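Local atomic coordinates of alkylpurine DNA glycosylase AlkC (Pseudomonas fluorescens, PDB entry 5VHV), a protein that probably excises alkylated purine bases from damaged DNA as a repair glycosylase, without flipping the damaged nucleotide out of the helix. Residues 251-256 and 275-280; 258-263 and 271-276. One frame throughout, in Å; residues are numbered along the deposited sequence.

How the interactions relate
Interactions 1 and 2 lie on the same beta hairpin, strands 253-265 and 270-279. Their centres are about 16 Å apart, and they share Phe275 and Thr276. The register slips by one residue between them: His256 pairs with Thr276, but Met259 pairs with Ser274. Strand 253-265 therefore carries one extra residue here, a beta bulge, with His257 and Leu258 opposite Phe275. Both contacts belong to the C-terminal beta-sandwich, consistent with an immunoglobulin-like fold. Their nearest atoms are about 13 Å (interaction 1) and 11 Å (interaction 2) from the bound DNA. Neither contributes to the pocket of the bound polyether (9B4), lined by Leu5, Gly82, Phe83, Leu86 and Trp160.

Interaction 1: residues 251-256 and 275-280; sequences AEVKIH and FTLEST
Lys254 with Glu278 and His256 with Thr276 are the hydrogen-bonded pairs of this antiparallel contact. Each makes two backbone bonds, such as Glu278 N to Lys254 O at 2.8 Å. At the strand end Thr280 N donates to Glu252 O at 2.9 Å, nearly straight at the hydrogen but from above the carbonyl plane.

The polar side chains centre on Glu278. His256 NE2 donates to Glu278 OE2 at 2.9 Å. The acceptor lies near the ring plane, and ring and carboxylate are only 25° apart. This bond helps fix the rotation of both groups. The same oxygen is 4.0 Å from Lys254 NZ, a long salt bridge. The lysine runs alongside Glu278, with Lys254 CE 3.3 Å from Glu278 OE2. The two basic partners would probably favour a charged carboxylate. One water links Glu252 OE1 with Thr280 O and OG1.

The other face is mainly apolar. Ile255 CG1 stands anti to the backbone N (chi1 -176°), which sends Ile255 CD1 towards the ring of Phe275, 3.8 Å from CD2. Leu277 CD2 packs 4.1 Å from Ile255 CB. Phe275 also meets Val289, Leu309 and Val345, and Val253 meets Leu314.

The arrangement is that of an antiparallel beta hairpin with one apolar and one polar face in a beta-sandwich, with a His-carboxylate pair on the face away from the core.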
loop_
_atom_site.group_PDB
_atom_site.type_symbol
_atom_site.label_atom_id
_atom_site.label_comp_id
_atom_site.label_asym_id
_atom_site.label_seq_id
_atom_site.Cartn_x
_atom_site.Cartn_y
_atom_site.Cartn_z
ATOM N N ALA A 251 -20.364 18.390 14.197
ATOM C CA ALA A 251 -21.334 17.420 14.673
ATOM C C ALA A 251 -22.255 18.074 15.685
ATOM O O ALA A 251 -21.794 18.728 16.621
ATOM C CB ALA A 251 -20.621 16.225 15.296
ATOM N N GLU A 252 -23.561 17.906 15.486
ATOM C CA GLU A 252 -24.561 18.404 16.426
ATOM C C GLU A 252 -24.877 17.259 17.379
ATOM O O GLU A 252 -25.849 16.521 17.223
ATOM C CB GLU A 252 -25.792 18.909 15.684
ATOM C CG GLU A 252 -25.527 20.110 14.784
ATOM C CD GLU A 252 -25.028 21.324 15.549
ATOM O OE1 GLU A 252 -25.329 21.439 16.756
ATOM O OE2 GLU A 252 -24.329 22.165 14.941
ATOM N N VAL A 253 -24.004 17.094 18.375
ATOM C CA VAL A 253 -24.068 15.959 19.288
ATOM C C VAL A 253 -23.540 16.380 20.649
ATOM O O VAL A 253 -22.795 17.351 20.775
ATOM C CB VAL A 253 -23.244 14.744 18.787
ATOM C CG1 VAL A 253 -23.723 14.266 17.418
ATOM C CG2 VAL A 253 -21.756 15.080 18.761
ATOM N N LYS A 254 -23.924 15.621 21.670
ATOM C CA LYS A 254 -23.298 15.651 22.983
ATOM C C LYS A 254 -22.623 14.309 23.226
ATOM O O LYS A 254 -23.103 13.275 22.765
ATOM C CB LYS A 254 -24.324 15.932 24.087
ATOM C CG LYS A 254 -24.893 17.345 24.038
ATOM C CD LYS A 254 -25.782 17.662 25.237
ATOM C CE LYS A 254 -27.090 16.891 25.199
ATOM N NZ LYS A 254 -28.151 17.552 26.028
ATOM N N ILE A 255 -21.500 14.324 23.933
ATOM C CA ILE A 255 -20.773 13.103 24.270
ATOM C C ILE A 255 -20.987 12.815 25.752
ATOM O O ILE A 255 -20.901 13.729 26.583
ATOM C CB ILE A 255 -19.282 13.224 23.916
ATOM C CG1 ILE A 255 -18.553 11.910 24.176
ATOM C CG2 ILE A 255 -18.616 14.365 24.679
ATOM C CD1 ILE A 255 -17.174 11.867 23.534
ATOM N N HIS A 256 -21.324 11.559 26.073
ATOM C CA HIS A 256 -21.599 11.144 27.448
ATOM C C HIS A 256 -20.772 9.922 27.817
ATOM O O HIS A 256 -20.381 9.129 26.953
ATOM C CB HIS A 256 -23.078 10.786 27.676
ATOM C CG HIS A 256 -24.032 11.861 27.278
ATOM N ND1 HIS A 256 -24.152 13.045 27.976
ATOM C CD2 HIS A 256 -24.916 11.932 26.257
ATOM C CE1 HIS A 256 -25.073 13.798 27.400
ATOM N NE2 HIS A 256 -25.552 13.145 26.356
ATOM N N PHE A 275 -17.807 5.591 24.959
ATOM C CA PHE A 275 -18.585 6.813 25.128
ATOM C C PHE A 275 -19.888 6.650 24.351
ATOM O O PHE A 275 -20.056 5.719 23.549
ATOM C CB PHE A 275 -17.815 8.043 24.643
ATOM C CG PHE A 275 -17.319 7.922 23.229
ATOM C CD1 PHE A 275 -16.116 7.288 22.952
ATOM C CD2 PHE A 275 -18.071 8.414 22.167
ATOM C CE1 PHE A 275 -15.652 7.168 21.639
ATOM C CE2 PHE A 275 -17.617 8.293 20.862
ATOM C CZ PHE A 275 -16.403 7.664 20.601
ATOM N N THR A 276 -20.796 7.586 24.587
ATOM C CA THR A 276 -22.087 7.651 23.923
ATOM C C THR A 276 -22.215 9.008 23.241
ATOM O O THR A 276 -21.882 10.039 23.836
ATOM C CB THR A 276 -23.214 7.450 24.937
ATOM O OG1 THR A 276 -22.995 6.222 25.650
ATOM C CG2 THR A 276 -24.576 7.405 24.238
ATOM N N LEU A 277 -22.681 9.006 21.997
ATOM C CA LEU A 277 -22.991 10.232 21.271
ATOM C C LEU A 277 -24.499 10.394 21.223
ATOM O O LEU A 277 -25.209 9.461 20.848
ATOM C CB LEU A 277 -22.430 10.195 19.849
ATOM C CG LEU A 277 -20.913 10.082 19.742
ATOM C CD1 LEU A 277 -20.496 9.964 18.286
ATOM C CD2 LEU A 277 -20.229 11.280 20.392
ATOM N N GLU A 278 -24.980 11.570 21.612
ATOM C CA GLU A 278 -26.392 11.906 21.546
ATOM C C GLU A 278 -26.590 13.009 20.517
ATOM O O GLU A 278 -26.027 14.100 20.658
ATOM C CB GLU A 278 -26.913 12.360 22.906
ATOM C CG GLU A 278 -28.393 12.780 22.879
ATOM C CD GLU A 278 -28.775 13.673 24.038
ATOM O OE1 GLU A 278 -29.833 14.335 23.952
ATOM O OE2 GLU A 278 -28.017 13.719 25.027
ATOM N N SER A 279 -27.407 12.738 19.507
ATOM C CA SER A 279 -27.743 13.772 18.546
ATOM C C SER A 279 -28.573 14.862 19.210
ATOM O O SER A 279 -29.487 14.593 19.999
ATOM C CB SER A 279 -28.521 13.200 17.371
ATOM O OG SER A 279 -29.130 14.248 16.627
ATOM N N THR A 280 -28.254 16.102 18.870
ATOM C CA THR A 280 -29.068 17.249 19.256
ATOM C C THR A 280 -29.701 17.907 18.040
ATOM O O THR A 280 -30.185 19.038 18.132
ATOM C CB THR A 280 -28.221 18.263 20.022
ATOM O OG1 THR A 280 -27.209 18.772 19.152
ATOM C CG2 THR A 280 -27.547 17.613 21.223
HETATM O O HOH W 1 -28.034 20.931 17.620
HETATM O O HOH W 2 -24.957 19.951 20.482
#

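Interaction 2: residues 258-263 and 271-276; sequences LMVTPA and INLSFT
Antiparallel strand pairing joins Met259 to Ser274, Val260 to Leu273 and Thr261 to Asn272, near the turn of the hairpin in the beta-sandwich. Met259 and Ser274 exchange two backbone bonds, Met259 N to Ser274 O at 2.9 Å and Ser274 N to Met259 O at 3.0 Å. Thr261 N donates to Asn272 O.

Thr261 O receives two donors from one residue. Asn272 N reaches it at 2.8 Å, and Asn272 ND2 adds a weak bond at 3.3 Å. Asn272 CG stands beside its own backbone N (chi1 -58°), and this brings the amide to the same carbonyl. This carbonyl belongs to the cis peptide bond between Thr261 and Pro262. On the same face Met259 CG lies 3.5 Å from Ser274 OG.

The opposite face is apolar. Leu273 CD1 is met by two neighbours, Leu258 CD1 at 3.8 Å and Val260 CG2 at 3.9 Å. Val260 uses its other branch, CG1, against Ile271 CB. Leu258 CD1 also comes 3.9 Å from Phe275 CB and lies oblique to the ring.

Strand 319-327 continues the sheet beyond Ile271, Leu273 and Phe275 through backbone bonds. On the other side Ala263 bonds to Glu358 of strand 350-359. Across the sandwich core, Leu258 meets Val345 and Leu273 meets Val343, both on strand 339-347.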
loop_
_atom_site.group_PDB
_atom_site.type_symbol
_atom_site.label_atom_id
_atom_site.label_comp_id
_atom_site.label_asym_id
_atom_site.label_seq_id
_atom_site.Cartn_x
_atom_site.Cartn_y
_atom_site.Cartn_z
ATOM N N LEU A 258 -17.769 9.298 28.727
ATOM C CA LEU A 258 -16.477 9.014 28.102
ATOM C C LEU A 258 -15.528 8.436 29.138
ATOM O O LEU A 258 -15.382 8.991 30.228
ATOM C CB LEU A 258 -15.880 10.281 27.484
ATOM C CG LEU A 258 -14.428 10.152 26.980
ATOM C CD1 LEU A 258 -14.307 9.130 25.885
ATOM C CD2 LEU A 258 -13.860 11.477 26.481
ATOM N N MET A 259 -14.928 7.297 28.828
ATOM C CA MET A 259 -13.967 6.718 29.747
ATOM C C MET A 259 -12.987 5.833 28.997
ATOM O O MET A 259 -13.280 5.311 27.912
ATOM C CB MET A 259 -14.671 5.916 30.850
ATOM C CG MET A 259 -15.317 4.636 30.393
ATOM S SD MET A 259 -16.256 3.820 31.743
ATOM C CE MET A 259 -17.730 4.821 31.747
ATOM N N VAL A 260 -11.813 5.680 29.590
ATOM C CA VAL A 260 -10.869 4.636 29.216
ATOM C C VAL A 260 -10.620 3.805 30.461
ATOM O O VAL A 260 -10.355 4.358 31.536
ATOM C CB VAL A 260 -9.565 5.222 28.646
ATOM C CG1 VAL A 260 -8.539 4.137 28.410
ATOM C CG2 VAL A 260 -9.841 5.943 27.341
ATOM N N THR A 261 -10.768 2.495 30.339
ATOM C CA THR A 261 -10.540 1.591 31.451
ATOM C C THR A 261 -9.669 0.436 30.996
ATOM O O THR A 261 -9.708 0.052 29.818
ATOM C CB THR A 261 -11.852 1.037 32.007
ATOM O OG1 THR A 261 -12.492 0.275 30.993
ATOM C CG2 THR A 261 -12.757 2.150 32.412
ATOM N N PRO A 262 -8.832 -0.115 31.892
ATOM C CA PRO A 262 -8.538 0.391 33.239
ATOM C C PRO A 262 -7.755 1.689 33.189
ATOM O O PRO A 262 -7.159 2.010 32.173
ATOM C CB PRO A 262 -7.673 -0.706 33.868
ATOM C CG PRO A 262 -7.708 -1.885 32.906
ATOM C CD PRO A 262 -8.027 -1.302 31.563
ATOM N N ALA A 263 -7.731 2.408 34.311
ATOM C CA ALA A 263 -6.988 3.666 34.375
ATOM C C ALA A 263 -5.484 3.436 34.316
ATOM O O ALA A 263 -4.735 4.325 33.891
ATOM C CB ALA A 263 -7.358 4.400 35.664
ATOM N N ILE A 271 -6.818 -1.841 26.811
ATOM C CA ILE A 271 -7.631 -0.716 27.241
ATOM C C ILE A 271 -8.956 -0.790 26.512
ATOM O O ILE A 271 -9.084 -1.438 25.474
ATOM C CB ILE A 271 -6.951 0.639 26.993
ATOM C CG1 ILE A 271 -6.702 0.855 25.488
ATOM C CG2 ILE A 271 -5.663 0.687 27.788
ATOM C CD1 ILE A 271 -6.356 2.297 25.103
ATOM N N ASN A 272 -9.956 -0.121 27.083
ATOM C CA ASN A 272 -11.302 -0.054 26.520
ATOM C C ASN A 272 -11.731 1.401 26.487
ATOM O O ASN A 272 -11.917 2.026 27.537
ATOM C CB ASN A 272 -12.285 -0.872 27.339
ATOM C CG ASN A 272 -11.877 -2.321 27.440
ATOM O OD1 ASN A 272 -12.267 -3.138 26.610
ATOM N ND2 ASN A 272 -11.065 -2.644 28.441
ATOM N N LEU A 273 -11.899 1.925 25.286
ATOM C CA LEU A 273 -12.415 3.267 25.063
ATOM C C LEU A 273 -13.921 3.177 24.847
ATOM O O LEU A 273 -14.383 2.429 23.981
ATOM C CB LEU A 273 -11.742 3.890 23.836
ATOM C CG LEU A 273 -12.364 5.172 23.293
ATOM C CD1 LEU A 273 -12.295 6.324 24.304
ATOM C CD2 LEU A 273 -11.637 5.574 22.007
ATOM N N SER A 274 -14.694 3.932 25.626
ATOM C CA SER A 274 -16.126 3.926 25.377
ATOM C C SER A 274 -16.726 5.296 25.669
ATOM O O SER A 274 -16.203 6.069 26.476
ATOM C CB SER A 274 -16.839 2.831 26.193
ATOM O OG SER A 274 -16.745 3.046 27.593
ATOM N N PHE A 275 -17.807 5.591 24.959
ATOM C CA PHE A 275 -18.585 6.813 25.128
ATOM C C PHE A 275 -19.888 6.650 24.351
ATOM O O PHE A 275 -20.056 5.719 23.549
ATOM C CB PHE A 275 -17.815 8.043 24.643
ATOM C CG PHE A 275 -17.319 7.922 23.229
ATOM C CD1 PHE A 275 -16.116 7.288 22.952
ATOM C CD2 PHE A 275 -18.071 8.414 22.167
ATOM C CE1 PHE A 275 -15.652 7.168 21.639
ATOM C CE2 PHE A 275 -17.617 8.293 20.862
ATOM C CZ PHE A 275 -16.403 7.664 20.601
ATOM N N THR A 276 -20.796 7.586 24.587
ATOM C CA THR A 276 -22.087 7.651 23.923
ATOM C C THR A 276 -22.215 9.008 23.241
ATOM O O THR A 276 -21.882 10.039 23.836
ATOM C CB THR A 276 -23.214 7.450 24.937
ATOM O OG1 THR A 276 -22.995 6.222 25.650
ATOM C CG2 THR A 276 -24.576 7.405 24.238
#